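Local structure of iron aquisition yersiniabactin synthesis enzyme, YbtT (Escherichia coli, 6BA9) at residues M91-A96 with L113-C118; L84-H89 with E98-L103; A190-G195 with A208-L213; H16-P21 with S44-P49; S196-A201 with H226-Q231. The protein is a low-specificity type II thioesterase that maintains production of the metallophore yersiniabactin, probably by hydrolysing thioesters within its nonribosomal peptide/polyketide pathway. The protein carries 1 engineered substitution. One frame throughout, in Å; residues are numbered along the deposited sequence.

Contact 1. Residues M91-A96 with L113-C118; sequences MGAQVA and LIISGC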
# COMPACT_ATOMS: atom_id res chain seq x y z
N MET A 91 1.51 -5.10 0.91
CA MET A 91 0.28 -5.19 1.69
C MET A 91 -0.62 -3.99 1.44
O MET A 91 -1.85 -4.10 1.43
CB MET A 91 0.62 -5.24 3.18
CG MET A 91 -0.53 -5.01 4.12
SD MET A 91 0.06 -5.07 5.82
CE MET A 91 -1.45 -4.71 6.69
N GLY A 92 -0.01 -2.80 1.32
CA GLY A 92 -0.80 -1.60 1.13
C GLY A 92 -1.61 -1.61 -0.14
O GLY A 92 -2.67 -0.99 -0.20
N ALA A 93 -1.14 -2.31 -1.18
CA ALA A 93 -1.93 -2.41 -2.40
C ALA A 93 -3.23 -3.17 -2.16
O ALA A 93 -4.27 -2.84 -2.74
CB ALA A 93 -1.13 -3.09 -3.50
N GLN A 94 -3.20 -4.18 -1.29
CA GLN A 94 -4.40 -4.94 -0.98
C GLN A 94 -5.41 -4.06 -0.26
O GLN A 94 -6.60 -4.08 -0.57
CB GLN A 94 -4.05 -6.16 -0.12
CG GLN A 94 -3.05 -7.12 -0.74
CD GLN A 94 -2.46 -8.07 0.27
OE1 GLN A 94 -2.35 -7.75 1.46
NE2 GLN A 94 -2.05 -9.24 -0.19
N VAL A 95 -4.93 -3.27 0.71
CA VAL A 95 -5.82 -2.36 1.42
C VAL A 95 -6.36 -1.29 0.48
O VAL A 95 -7.55 -0.96 0.52
CB VAL A 95 -5.13 -1.74 2.65
CG1 VAL A 95 -6.08 -0.76 3.33
CG2 VAL A 95 -4.71 -2.83 3.64
N ALA A 96 -5.50 -0.73 -0.38
CA ALA A 96 -5.94 0.30 -1.32
C ALA A 96 -7.00 -0.24 -2.25
O ALA A 96 -8.01 0.43 -2.51
CB ALA A 96 -4.74 0.82 -2.12
N LEU A 113 -6.52 4.37 -8.93
CA LEU A 113 -6.00 3.34 -8.03
C LEU A 113 -4.63 2.92 -8.54
O LEU A 113 -4.49 2.56 -9.72
CB LEU A 113 -6.92 2.13 -8.00
CG LEU A 113 -6.43 0.93 -7.20
CD1 LEU A 113 -6.23 1.29 -5.70
CD2 LEU A 113 -7.37 -0.25 -7.41
N ILE A 114 -3.63 2.96 -7.66
CA ILE A 114 -2.25 2.58 -7.99
C ILE A 114 -1.89 1.36 -7.14
O ILE A 114 -1.81 1.45 -5.90
CB ILE A 114 -1.25 3.73 -7.81
CG1 ILE A 114 -1.65 4.95 -8.68
CG2 ILE A 114 0.16 3.27 -8.16
CD1 ILE A 114 -2.36 6.04 -7.92
N ILE A 115 -1.70 0.22 -7.80
CA ILE A 115 -1.34 -1.06 -7.19
C ILE A 115 0.14 -1.28 -7.50
O ILE A 115 0.52 -1.39 -8.67
CB ILE A 115 -2.20 -2.18 -7.81
CG1 ILE A 115 -3.67 -1.97 -7.48
CG2 ILE A 115 -1.69 -3.57 -7.41
CD1 ILE A 115 -4.00 -2.09 -6.06
N SER A 116 0.98 -1.32 -6.47
CA SER A 116 2.42 -1.42 -6.63
C SER A 116 2.97 -2.65 -5.90
O SER A 116 2.66 -2.87 -4.72
CB SER A 116 3.02 -0.14 -6.09
OG SER A 116 4.43 -0.11 -6.13
N GLY A 117 3.82 -3.42 -6.59
CA GLY A 117 4.62 -4.43 -5.92
C GLY A 117 3.85 -5.42 -5.08
O GLY A 117 4.26 -5.71 -3.94
N CYS A 118 2.76 -5.97 -5.63
CA CYS A 118 1.90 -6.88 -4.89
C CYS A 118 1.31 -7.90 -5.84
O CYS A 118 0.88 -7.55 -6.93
CB CYS A 118 0.75 -6.09 -4.26
SG CYS A 118 -0.27 -7.02 -3.10
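Ala93 presses its methyl group into the angle between Cys118 and Ile115, with its CB 3.6 Å from Cys118 CB and 4.0 Å from Ile115 CD1. The helix begun at 91-96 runs back over strand 113-116 at 153° within a beta-alpha-beta crossover, and the two axes come to within 7.4 Å. Alanine suits such closeness because one methyl is all that need fit between helix and strand, and Ala96 repeats the choice a turn later, where its CB lies 3.9 Å from Leu113 CD1. Ile115 reaches across with its longer branch: CG1 stands opposite its own carbonyl carbon (chi1 -64°), and the bend at chi2 lays CD1 against Ala93 O, 3.4 Å away. Beyond the strand end, Cys118 swings SG opposite its backbone N (chi1 -171°) and settles the sulfur alongside the aliphatic part of Gln94, 3.6 Å from Gln94 CG. The amide of Gln94 is engaged beyond this contact, its OE1 hydrogen-bonded to Thr172. What spans the two segments is therefore methyl, methylene and sulfur packing, which implies that small size and matching shape, together with the exclusion of water, hold the helix to the strand here.

Contact 2. Residues L84-H89 with E98-L103; sequences LLLAGH and ETCRLL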
# COMPACT_ATOMS: atom_id res chain seq x y z
N LEU A 84 -9.56 12.06 -5.82
CA LEU A 84 -8.90 11.17 -4.87
C LEU A 84 -8.16 10.08 -5.63
O LEU A 84 -8.75 9.40 -6.49
CB LEU A 84 -9.92 10.54 -3.92
CG LEU A 84 -9.35 9.50 -2.96
CD1 LEU A 84 -8.42 10.12 -1.92
CD2 LEU A 84 -10.47 8.76 -2.27
N LEU A 85 -6.88 9.92 -5.32
CA LEU A 85 -6.07 8.82 -5.82
C LEU A 85 -5.67 7.93 -4.66
O LEU A 85 -5.14 8.42 -3.65
CB LEU A 85 -4.81 9.36 -6.51
CG LEU A 85 -5.05 10.31 -7.70
CD1 LEU A 85 -3.73 10.92 -8.15
CD2 LEU A 85 -5.69 9.56 -8.84
N LEU A 86 -5.94 6.63 -4.77
CA LEU A 86 -5.55 5.66 -3.75
C LEU A 86 -4.38 4.85 -4.26
O LEU A 86 -4.43 4.35 -5.38
CB LEU A 86 -6.69 4.70 -3.45
CG LEU A 86 -7.81 5.24 -2.59
CD1 LEU A 86 -9.02 4.30 -2.67
CD2 LEU A 86 -7.33 5.37 -1.16
N ALA A 87 -3.32 4.73 -3.46
CA ALA A 87 -2.14 3.97 -3.83
C ALA A 87 -1.73 3.06 -2.69
O ALA A 87 -1.98 3.35 -1.52
CB ALA A 87 -0.98 4.90 -4.15
N GLY A 88 -1.07 1.95 -3.02
CA GLY A 88 -0.50 1.10 -1.99
C GLY A 88 0.59 0.23 -2.57
O GLY A 88 0.56 -0.12 -3.75
N HIS A 89 1.55 -0.13 -1.72
CA HIS A 89 2.67 -0.99 -2.08
C HIS A 89 2.62 -2.25 -1.23
O HIS A 89 2.49 -2.18 0.00
CB HIS A 89 4.00 -0.27 -1.86
CG HIS A 89 5.19 -1.01 -2.39
ND1 HIS A 89 5.42 -1.20 -3.74
CD2 HIS A 89 6.21 -1.62 -1.74
CE1 HIS A 89 6.55 -1.86 -3.90
NE2 HIS A 89 7.04 -2.14 -2.71
N GLU A 98 -9.11 -2.85 -1.69
CA GLU A 98 -10.35 -3.09 -0.97
C GLU A 98 -11.02 -1.78 -0.55
O GLU A 98 -12.26 -1.69 -0.53
CB GLU A 98 -10.11 -4.03 0.22
CG GLU A 98 -9.74 -5.46 -0.16
CD GLU A 98 -10.88 -6.25 -0.76
OE1 GLU A 98 -12.05 -5.83 -0.61
OE2 GLU A 98 -10.58 -7.28 -1.40
N THR A 99 -10.23 -0.75 -0.24
CA THR A 99 -10.79 0.57 0.04
C THR A 99 -11.46 1.14 -1.19
O THR A 99 -12.57 1.68 -1.12
CB THR A 99 -9.67 1.50 0.53
OG1 THR A 99 -9.08 0.96 1.73
CG2 THR A 99 -10.20 2.89 0.85
N CYS A 100 -10.80 1.02 -2.34
CA CYS A 100 -11.35 1.51 -3.59
C CYS A 100 -12.64 0.79 -3.92
O CYS A 100 -13.60 1.43 -4.39
CB CYS A 100 -10.32 1.34 -4.70
SG CYS A 100 -10.70 2.27 -6.22
N ARG A 101 -12.70 -0.51 -3.64
CA ARG A 101 -13.92 -1.29 -3.86
C ARG A 101 -15.08 -0.68 -3.08
O ARG A 101 -16.17 -0.45 -3.63
CB ARG A 101 -13.67 -2.73 -3.45
CG ARG A 101 -14.83 -3.70 -3.58
CD ARG A 101 -14.33 -5.18 -3.70
NE ARG A 101 -15.33 -6.10 -3.16
CZ ARG A 101 -15.11 -7.04 -2.25
NH1 ARG A 101 -13.90 -7.26 -1.75
NH2 ARG A 101 -16.13 -7.80 -1.84
N LEU A 102 -14.86 -0.38 -1.79
CA LEU A 102 -15.94 0.19 -0.98
C LEU A 102 -16.35 1.57 -1.48
O LEU A 102 -17.54 1.87 -1.56
CB LEU A 102 -15.49 0.26 0.49
CG LEU A 102 -15.24 -1.08 1.17
CD1 LEU A 102 -14.63 -0.91 2.53
CD2 LEU A 102 -16.55 -1.91 1.30
N LEU A 103 -15.39 2.43 -1.82
CA LEU A 103 -15.72 3.78 -2.24
C LEU A 103 -16.45 3.78 -3.58
O LEU A 103 -17.41 4.55 -3.77
CB LEU A 103 -14.46 4.64 -2.33
CG LEU A 103 -13.82 4.89 -0.98
CD1 LEU A 103 -12.56 5.70 -1.22
CD2 LEU A 103 -14.74 5.62 -0.02
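Thr99 OG1 is hydrogen-bonded to Val95 O one turn earlier in its helix, and with the hydroxyl so occupied its CG2 methyl is the branch turned to strand 84-89, 4.0 Å from Leu86 CD1. This is the first half of a beta-alpha-beta unit: the strand leads into helix 91-105, which returns across the sheet at 154° to it. The axes lie 9.4 Å apart, a gap that leucines are long enough to bridge. Leu86 carries most of the contact through a single branch. With CG set opposite the carbonyl carbon (chi1 -76°), Leu86 CD1 meets the helix surface and rests 3.7 Å from Cys100 N and 3.8 Å from Cys100 CB; a small cysteine lets the methyl come this close to the main chain. Leu103, a turn further on, adds its CD1 beside the same tip. On the polar side of the helix, Arg101 NH1 makes a salt bridge to Glu98 OE1, though as a hydrogen bond it is weakly angled, while Glu98 OE2 is held by the hydroxyls of Tyr175 and Tyr177. At the start of the strand, Leu84 and Leu103 meet at about a right angle, methyl to methyl, with Leu84 CD2 3.9 Å from Leu103 CD1.

Contact 3. Residues A190-G195 with A208-L213; sequences ALLLCG and AWRQWL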
# COMPACT_ATOMS: atom_id res chain seq x y z
N ALA A 190 -6.92 2.31 -13.14
CA ALA A 190 -5.90 1.67 -12.33
C ALA A 190 -4.57 1.63 -13.06
O ALA A 190 -4.50 1.43 -14.28
CB ALA A 190 -6.30 0.26 -11.94
N LEU A 191 -3.50 1.78 -12.27
CA LEU A 191 -2.13 1.66 -12.73
C LEU A 191 -1.44 0.58 -11.91
O LEU A 191 -1.54 0.58 -10.68
CB LEU A 191 -1.40 2.98 -12.53
CG LEU A 191 0.11 3.00 -12.77
CD1 LEU A 191 0.44 2.68 -14.24
CD2 LEU A 191 0.68 4.36 -12.37
N LEU A 192 -0.76 -0.33 -12.59
CA LEU A 192 0.02 -1.38 -11.97
C LEU A 192 1.49 -1.04 -12.10
O LEU A 192 1.97 -0.73 -13.20
CB LEU A 192 -0.24 -2.71 -12.68
CG LEU A 192 -1.68 -3.21 -12.77
CD1 LEU A 192 -1.76 -4.54 -13.50
CD2 LEU A 192 -2.32 -3.33 -11.41
N LEU A 193 2.20 -1.08 -10.97
CA LEU A 193 3.64 -0.84 -10.92
C LEU A 193 4.33 -2.07 -10.36
O LEU A 193 3.82 -2.74 -9.45
CB LEU A 193 3.95 0.37 -10.02
CG LEU A 193 3.38 1.72 -10.45
CD1 LEU A 193 3.78 2.77 -9.43
CD2 LEU A 193 3.89 2.10 -11.83
N CYS A 194 5.50 -2.36 -10.91
CA CYS A 194 6.37 -3.40 -10.37
C CYS A 194 7.82 -2.94 -10.48
O CYS A 194 8.13 -1.96 -11.18
CB CYS A 194 6.13 -4.76 -11.02
SG CYS A 194 6.71 -4.86 -12.74
N GLY A 195 8.69 -3.64 -9.77
CA GLY A 195 10.11 -3.31 -9.74
C GLY A 195 10.94 -4.26 -10.58
O GLY A 195 10.75 -5.47 -10.53
N ALA A 208 -1.21 -10.25 -12.97
CA ALA A 208 -2.43 -10.98 -12.67
C ALA A 208 -3.52 -10.10 -12.08
O ALA A 208 -4.70 -10.52 -12.02
CB ALA A 208 -2.10 -12.13 -11.74
N TRP A 209 -3.19 -8.89 -11.65
CA TRP A 209 -4.23 -7.97 -11.19
C TRP A 209 -5.21 -7.61 -12.30
O TRP A 209 -6.31 -7.13 -12.01
CB TRP A 209 -3.61 -6.70 -10.64
CG TRP A 209 -3.18 -6.77 -9.18
CD1 TRP A 209 -1.93 -7.03 -8.71
CD2 TRP A 209 -3.99 -6.52 -8.03
NE1 TRP A 209 -1.91 -6.98 -7.34
CE2 TRP A 209 -3.17 -6.66 -6.90
CE3 TRP A 209 -5.33 -6.21 -7.86
CZ2 TRP A 209 -3.65 -6.49 -5.60
CZ3 TRP A 209 -5.81 -6.04 -6.57
CH2 TRP A 209 -4.97 -6.18 -5.46
N ARG A 210 -4.84 -7.82 -13.56
CA ARG A 210 -5.75 -7.49 -14.64
C ARG A 210 -7.02 -8.33 -14.59
O ARG A 210 -8.02 -7.94 -15.20
CB ARG A 210 -5.05 -7.61 -16.00
CG ARG A 210 -3.94 -6.58 -16.21
CD ARG A 210 -3.32 -6.63 -17.62
NE ARG A 210 -2.68 -7.92 -17.85
CZ ARG A 210 -3.21 -8.93 -18.54
NH1 ARG A 210 -4.40 -8.79 -19.10
NH2 ARG A 210 -2.54 -10.06 -18.64
N GLN A 211 -7.03 -9.42 -13.83
CA GLN A 211 -8.24 -10.21 -13.65
C GLN A 211 -9.29 -9.45 -12.85
O GLN A 211 -10.49 -9.78 -12.93
CB GLN A 211 -7.94 -11.51 -12.91
CG GLN A 211 -6.98 -12.47 -13.62
CD GLN A 211 -7.64 -13.21 -14.74
OE1 GLN A 211 -8.86 -13.36 -14.75
NE2 GLN A 211 -6.84 -13.67 -15.69
N TRP A 212 -8.88 -8.42 -12.10
CA TRP A 212 -9.72 -7.75 -11.11
C TRP A 212 -10.10 -6.33 -11.50
O TRP A 212 -10.86 -5.67 -10.77
CB TRP A 212 -8.96 -7.72 -9.77
CG TRP A 212 -8.71 -9.06 -9.20
CD1 TRP A 212 -7.69 -9.90 -9.49
CD2 TRP A 212 -9.52 -9.73 -8.23
NE1 TRP A 212 -7.80 -11.06 -8.74
CE2 TRP A 212 -8.93 -10.97 -7.97
CE3 TRP A 212 -10.70 -9.39 -7.55
CZ2 TRP A 212 -9.46 -11.87 -7.06
CZ3 TRP A 212 -11.22 -10.28 -6.65
CH2 TRP A 212 -10.60 -11.51 -6.41
N LEU A 213 -9.59 -5.81 -12.62
CA LEU A 213 -9.61 -4.38 -12.92
C LEU A 213 -10.04 -4.19 -14.36
O LEU A 213 -9.36 -4.66 -15.29
CB LEU A 213 -8.21 -3.80 -12.69
CG LEU A 213 -7.63 -3.96 -11.28
CD1 LEU A 213 -6.15 -3.55 -11.26
CD2 LEU A 213 -8.43 -3.13 -10.29
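Leu192 projects from its strand like a fork, and both prongs are used. Its CG stands opposite the carbonyl carbon (chi1 -57°), which carries the two methyls out to the turns of 3-10 segment 208-211. Leu192 CD2 lies 3.7 Å from Trp209 CB and 3.8 Å from Leu213 CD1, touching both the root of the indole and the leucine. Leu192 CD1 lies 4.0 Å from Arg210 CG, where the two side chains cross at about a right angle. Against Trp209 the leucine is set at a slant: the methyl approaches the CB and CG end of the tryptophan obliquely. The indole itself leads away from the strand, and its NE1 is hydrogen-bonded to Cys118 O. Leu213 also crosses Leu192 at a slant, and its CD1 touches a second strand residue, the methyl of Ala190, with Ala190 CB 3.9 Å away. Here a small residue suits the strand, because Leu213 supplies the length. Arginine fits the exposed margin, since its aliphatic stem can pack on Leu192 while its guanidinium forms a salt bridge with Asp207. The contact thus lays the turns after helix 203-207 against the sheet, where strand 190-195 runs between strands 112-116 and 216-222, with Ile115 touching both Leu192 and Trp209; helix 233-243 packs on the other face, against Leu191 and Leu193.

Contact 4. Residues H16-P21 with S44-P49; sequences HLVMCP and SLVTWP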
# COMPACT_ATOMS: atom_id res chain seq x y z
N HIS A 16 -5.69 14.70 -4.23
CA HIS A 16 -5.22 14.17 -2.96
C HIS A 16 -4.87 12.71 -3.16
O HIS A 16 -5.73 11.90 -3.53
CB HIS A 16 -6.29 14.32 -1.88
CG HIS A 16 -5.81 14.01 -0.49
ND1 HIS A 16 -6.64 14.13 0.61
CD2 HIS A 16 -4.62 13.55 -0.02
CE1 HIS A 16 -5.97 13.79 1.70
NE2 HIS A 16 -4.74 13.47 1.35
N LEU A 17 -3.59 12.39 -3.00
CA LEU A 17 -3.06 11.03 -3.11
C LEU A 17 -2.89 10.46 -1.70
O LEU A 17 -2.24 11.08 -0.85
CB LEU A 17 -1.73 11.06 -3.87
CG LEU A 17 -0.92 9.78 -4.00
CD1 LEU A 17 -1.66 8.71 -4.76
CD2 LEU A 17 0.41 10.08 -4.68
N VAL A 18 -3.50 9.30 -1.45
CA VAL A 18 -3.47 8.61 -0.17
C VAL A 18 -2.71 7.30 -0.35
O VAL A 18 -3.11 6.45 -1.16
CB VAL A 18 -4.89 8.36 0.34
CG1 VAL A 18 -4.89 7.53 1.63
CG2 VAL A 18 -5.60 9.68 0.59
N MET A 19 -1.61 7.14 0.39
CA MET A 19 -0.72 6.01 0.24
C MET A 19 -0.87 5.03 1.40
O MET A 19 -0.68 5.41 2.56
CB MET A 19 0.73 6.48 0.19
CG MET A 19 1.75 5.36 0.12
SD MET A 19 1.72 4.53 -1.47
CE MET A 19 2.98 3.31 -1.20
N CYS A 20 -1.08 3.76 1.08
CA CYS A 20 -1.13 2.66 2.04
C CYS A 20 0.24 1.97 2.10
O CYS A 20 0.77 1.56 1.05
CB CYS A 20 -2.19 1.65 1.60
SG CYS A 20 -3.86 2.34 1.67
N PRO A 21 0.82 1.81 3.28
CA PRO A 21 2.19 1.28 3.37
C PRO A 21 2.24 -0.25 3.30
O PRO A 21 1.23 -0.96 3.37
CB PRO A 21 2.64 1.79 4.74
CG PRO A 21 1.40 1.78 5.55
CD PRO A 21 0.33 2.27 4.58
N SER A 44 -1.04 12.06 1.61
CA SER A 44 -1.20 11.56 2.97
C SER A 44 -0.78 10.10 3.02
O SER A 44 -0.89 9.37 2.03
CB SER A 44 -2.62 11.71 3.45
OG SER A 44 -3.04 13.08 3.43
N LEU A 45 -0.31 9.69 4.20
CA LEU A 45 0.11 8.32 4.48
C LEU A 45 -0.86 7.70 5.48
O LEU A 45 -1.22 8.34 6.49
CB LEU A 45 1.53 8.31 5.07
CG LEU A 45 2.13 6.94 5.38
CD1 LEU A 45 2.43 6.16 4.12
CD2 LEU A 45 3.40 7.12 6.23
N VAL A 46 -1.26 6.47 5.22
CA VAL A 46 -2.16 5.73 6.11
C VAL A 46 -1.33 5.02 7.18
O VAL A 46 -0.33 4.37 6.87
CB VAL A 46 -2.98 4.71 5.30
CG1 VAL A 46 -3.94 3.95 6.21
CG2 VAL A 46 -3.76 5.39 4.20
N THR A 47 -1.74 5.15 8.44
CA THR A 47 -1.11 4.47 9.57
C THR A 47 -1.91 3.22 9.91
O THR A 47 -3.12 3.31 10.16
CB THR A 47 -1.13 5.37 10.80
OG1 THR A 47 -0.58 6.66 10.48
CG2 THR A 47 -0.36 4.75 11.94
N TRP A 48 -1.25 2.07 9.97
CA TRP A 48 -1.90 0.88 10.47
C TRP A 48 -2.03 0.96 12.00
O TRP A 48 -1.07 1.34 12.69
CB TRP A 48 -1.09 -0.37 10.12
CG TRP A 48 -0.84 -0.67 8.65
CD1 TRP A 48 0.25 -1.32 8.16
CD2 TRP A 48 -1.69 -0.38 7.51
NE1 TRP A 48 0.14 -1.46 6.79
CE2 TRP A 48 -1.02 -0.89 6.37
CE3 TRP A 48 -2.92 0.26 7.34
CZ2 TRP A 48 -1.54 -0.79 5.09
CZ3 TRP A 48 -3.43 0.36 6.05
CH2 TRP A 48 -2.73 -0.17 4.94
N PRO A 49 -3.20 0.66 12.56
CA PRO A 49 -3.33 0.64 14.02
C PRO A 49 -2.21 -0.15 14.69
O PRO A 49 -1.70 -1.16 14.17
CB PRO A 49 -4.71 -0.00 14.23
CG PRO A 49 -5.48 0.43 13.02
CD PRO A 49 -4.49 0.41 11.89
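His16 NE2 and Ser44 OG form a hydrogen bond of 2.7 Å, the hydroxyl lying at the edge of the imidazole, near its plane. The histidine reaches it with CG opposite the backbone N (chi1 -171°), and a serine is short enough to meet it directly beside the backbone. Next to this polar pair the strands join by regular parallel bonding. Ser44 N donates to Leu17 O (2.9 Å) and Ser44 O accepts from Met19 N (2.9 Å), so the serine backbone spends both its groups on the same neighbouring strand, on the residues before and after Val18; Val46 N then donates to Met19 O (2.9 Å). All three bonds are nearly straight, at 164° to 167°. Beta-branched valines pack well on the flank, Val18 CG1 lying 3.5 Å from Val46 CG2. Past the strand ends Pro21, which has no N-H to satisfy, sets its ring over one face of the Trp48 indole in a CH-pi contact, CG 3.9 Å from the centroid of the five-membered ring. Trp48 NE1 is buried here without a partner in the model. The pair forms part of a mixed, mostly parallel sheet: strand 16-20 lies between 42-46 and 84-89, strand 3-7 runs antiparallel on the other side of 42-46, and helix 63-77 covers Cys20, Val46 and Trp48.

Contact 5. Residues S196-A201 with H226-Q231; sequences SHDREA and HFYPIQ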
# COMPACT_ATOMS: atom_id res chain seq x y z
N SER A 196 11.90 -3.69 -11.32
CA SER A 196 12.73 -4.51 -12.21
C SER A 196 13.42 -5.64 -11.46
O SER A 196 13.61 -6.73 -12.02
CB SER A 196 13.79 -3.63 -12.89
OG SER A 196 14.63 -2.98 -11.97
N HIS A 197 13.85 -5.38 -10.24
CA HIS A 197 14.58 -6.34 -9.42
C HIS A 197 13.91 -6.53 -8.07
O HIS A 197 14.58 -6.72 -7.06
CB HIS A 197 16.05 -5.93 -9.30
CG HIS A 197 16.77 -5.94 -10.61
ND1 HIS A 197 16.64 -4.92 -11.53
CD2 HIS A 197 17.58 -6.86 -11.17
CE1 HIS A 197 17.36 -5.21 -12.60
NE2 HIS A 197 17.95 -6.37 -12.41
N ASP A 198 12.58 -6.44 -8.04
CA ASP A 198 11.81 -6.64 -6.82
C ASP A 198 11.66 -8.14 -6.58
O ASP A 198 10.90 -8.82 -7.28
CB ASP A 198 10.44 -5.97 -6.95
CG ASP A 198 9.59 -6.11 -5.70
OD1 ASP A 198 9.95 -6.88 -4.78
OD2 ASP A 198 8.55 -5.42 -5.61
N ARG A 199 12.40 -8.66 -5.60
CA ARG A 199 12.38 -10.10 -5.34
C ARG A 199 11.09 -10.57 -4.69
O ARG A 199 10.88 -11.78 -4.60
CB ARG A 199 13.57 -10.48 -4.47
CG ARG A 199 14.89 -10.38 -5.21
CD ARG A 199 16.07 -10.72 -4.30
NE ARG A 199 16.05 -9.88 -3.11
CZ ARG A 199 16.05 -10.33 -1.85
NH1 ARG A 199 16.14 -11.63 -1.59
NH2 ARG A 199 15.98 -9.46 -0.86
N GLU A 200 10.23 -9.65 -4.24
CA GLU A 200 9.00 -10.02 -3.55
C GLU A 200 7.79 -10.10 -4.46
O GLU A 200 6.80 -10.75 -4.09
CB GLU A 200 8.69 -9.00 -2.44
CG GLU A 200 9.85 -8.72 -1.49
CD GLU A 200 10.49 -9.98 -0.97
OE1 GLU A 200 9.77 -10.97 -0.68
OE2 GLU A 200 11.74 -10.01 -0.88
N ALA A 201 7.80 -9.45 -5.62
CA ALA A 201 6.63 -9.43 -6.49
C ALA A 201 7.10 -9.34 -7.94
O ALA A 201 7.52 -8.28 -8.41
CB ALA A 201 5.68 -8.28 -6.17
N HIS A 226 12.56 -4.06 -4.04
CA HIS A 226 11.22 -4.01 -3.45
C HIS A 226 10.91 -2.65 -2.84
O HIS A 226 9.73 -2.29 -2.71
CB HIS A 226 11.05 -5.09 -2.36
CG HIS A 226 9.64 -5.20 -1.84
ND1 HIS A 226 8.57 -5.49 -2.65
CD2 HIS A 226 9.14 -5.05 -0.59
CE1 HIS A 226 7.46 -5.51 -1.92
NE2 HIS A 226 7.79 -5.25 -0.67
N PHE A 227 11.91 -1.87 -2.45
CA PHE A 227 11.66 -0.57 -1.84
C PHE A 227 11.73 0.59 -2.83
O PHE A 227 11.89 1.74 -2.42
CB PHE A 227 12.56 -0.40 -0.61
CG PHE A 227 12.22 -1.39 0.47
CD1 PHE A 227 11.11 -1.20 1.28
CD2 PHE A 227 12.94 -2.57 0.60
CE1 PHE A 227 10.76 -2.13 2.24
CE2 PHE A 227 12.59 -3.50 1.56
CZ PHE A 227 11.51 -3.28 2.38
N TYR A 228 11.52 0.31 -4.11
CA TYR A 228 11.53 1.35 -5.13
C TYR A 228 10.60 2.54 -4.84
O TYR A 228 10.93 3.65 -5.25
CB TYR A 228 11.30 0.78 -6.55
CG TYR A 228 9.93 0.17 -6.81
CD1 TYR A 228 8.83 0.97 -7.07
CD2 TYR A 228 9.76 -1.21 -6.83
CE1 TYR A 228 7.57 0.40 -7.31
CE2 TYR A 228 8.52 -1.78 -7.07
CZ TYR A 228 7.44 -0.97 -7.31
OH TYR A 228 6.23 -1.57 -7.53
N PRO A 229 9.45 2.40 -4.16
CA PRO A 229 8.64 3.62 -3.94
C PRO A 229 9.37 4.69 -3.15
O PRO A 229 9.11 5.89 -3.33
CB PRO A 229 7.40 3.11 -3.20
CG PRO A 229 7.28 1.68 -3.67
CD PRO A 229 8.72 1.19 -3.72
N ILE A 230 10.26 4.27 -2.26
CA ILE A 230 11.05 5.17 -1.42
C ILE A 230 12.40 5.46 -2.05
O ILE A 230 12.77 6.62 -2.24
CB ILE A 230 11.18 4.55 -0.01
CG1 ILE A 230 9.79 4.49 0.65
CG2 ILE A 230 12.16 5.36 0.84
CD1 ILE A 230 9.72 3.50 1.81
N GLN A 231 13.13 4.41 -2.43
CA GLN A 231 14.47 4.59 -2.97
C GLN A 231 14.47 5.18 -4.37
O GLN A 231 15.47 5.81 -4.77
CB GLN A 231 15.19 3.24 -2.96
CG GLN A 231 15.24 2.57 -1.59
CD GLN A 231 16.17 3.30 -0.65
OE1 GLN A 231 17.27 3.67 -1.04
NE2 GLN A 231 15.73 3.51 0.58
O HOH W 1 13.83 -6.82 -3.72
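An aspartate in the loop after strand 190-195 meets a histidine in the loop after the last strand of the sheet, the places where the acid and the histidine of an alpha/beta-hydrolase catalytic triad are expected. His226 ND1 shares its N-H between both carboxylate oxygens of Asp198. The bond from His226 ND1 to Asp198 OD2 (3.0 Å) is the straighter, at 163° and close to the imidazole plane, whereas the one to Asp198 OD1 (2.9 Å) is bent to 131°; both oxygens are met on their syn side. Each partner has its CG opposite its backbone N, which turns carboxylate and ring toward one another with their planes 54° apart. Asp198 OD1 is gripped a second time, by Glu200 N at 2.8 Å from the opposite face, making an Asx turn that fixes the rotation of the carboxylate. The methylenes of Glu200 then cover one face of the imidazole, with CG 3.7 Å from the His226 ring centroid in a CH-pi contact, while its carboxylate leads away to a salt bridge with Arg127. A water joins the backbones, accepting from Arg199 N (3.0 Å) and His226 N (3.1 Å). Tyr228 turns a ring edge to Asp198 OD2, and its hydroxyl is hydrogen-bonded to Ser116 OG. The His226 side chain also touches Ala90, the engineered residue in the Gly-His-Ala-Met-Gly turn, where this family normally has its nucleophilic serine. The arrangement is consistent with the Asp-His half of the Ser-His-Asp triad typical of alpha/beta-hydrolase thioesterases.

In the fold
From the N terminus, contact 4 comes first and is complete by residue 49, joining neighbouring parallel strands and closing a loop of 22 residues that holds helix 31-34, itself a beta-alpha-beta unit. Contact 2 opens at strand 84-89 and contact 1 at 91-96; contact 2 closes at 98-103 and contact 1 at 113-118, so the two cross while sharing helix 91-105 within one beta-alpha-beta unit. Much later a second crossing pair begins: contact 3 opens at 190-195 and contact 5 at 196-201, then they close in that order at 208-213 and 226-231. Contacts 1 to 4 all reach the same central sheet, whereas contact 5 gathers loops at its strand ends and meets contacts 1, 2 and 3 through Ser116, His89 and Gly195.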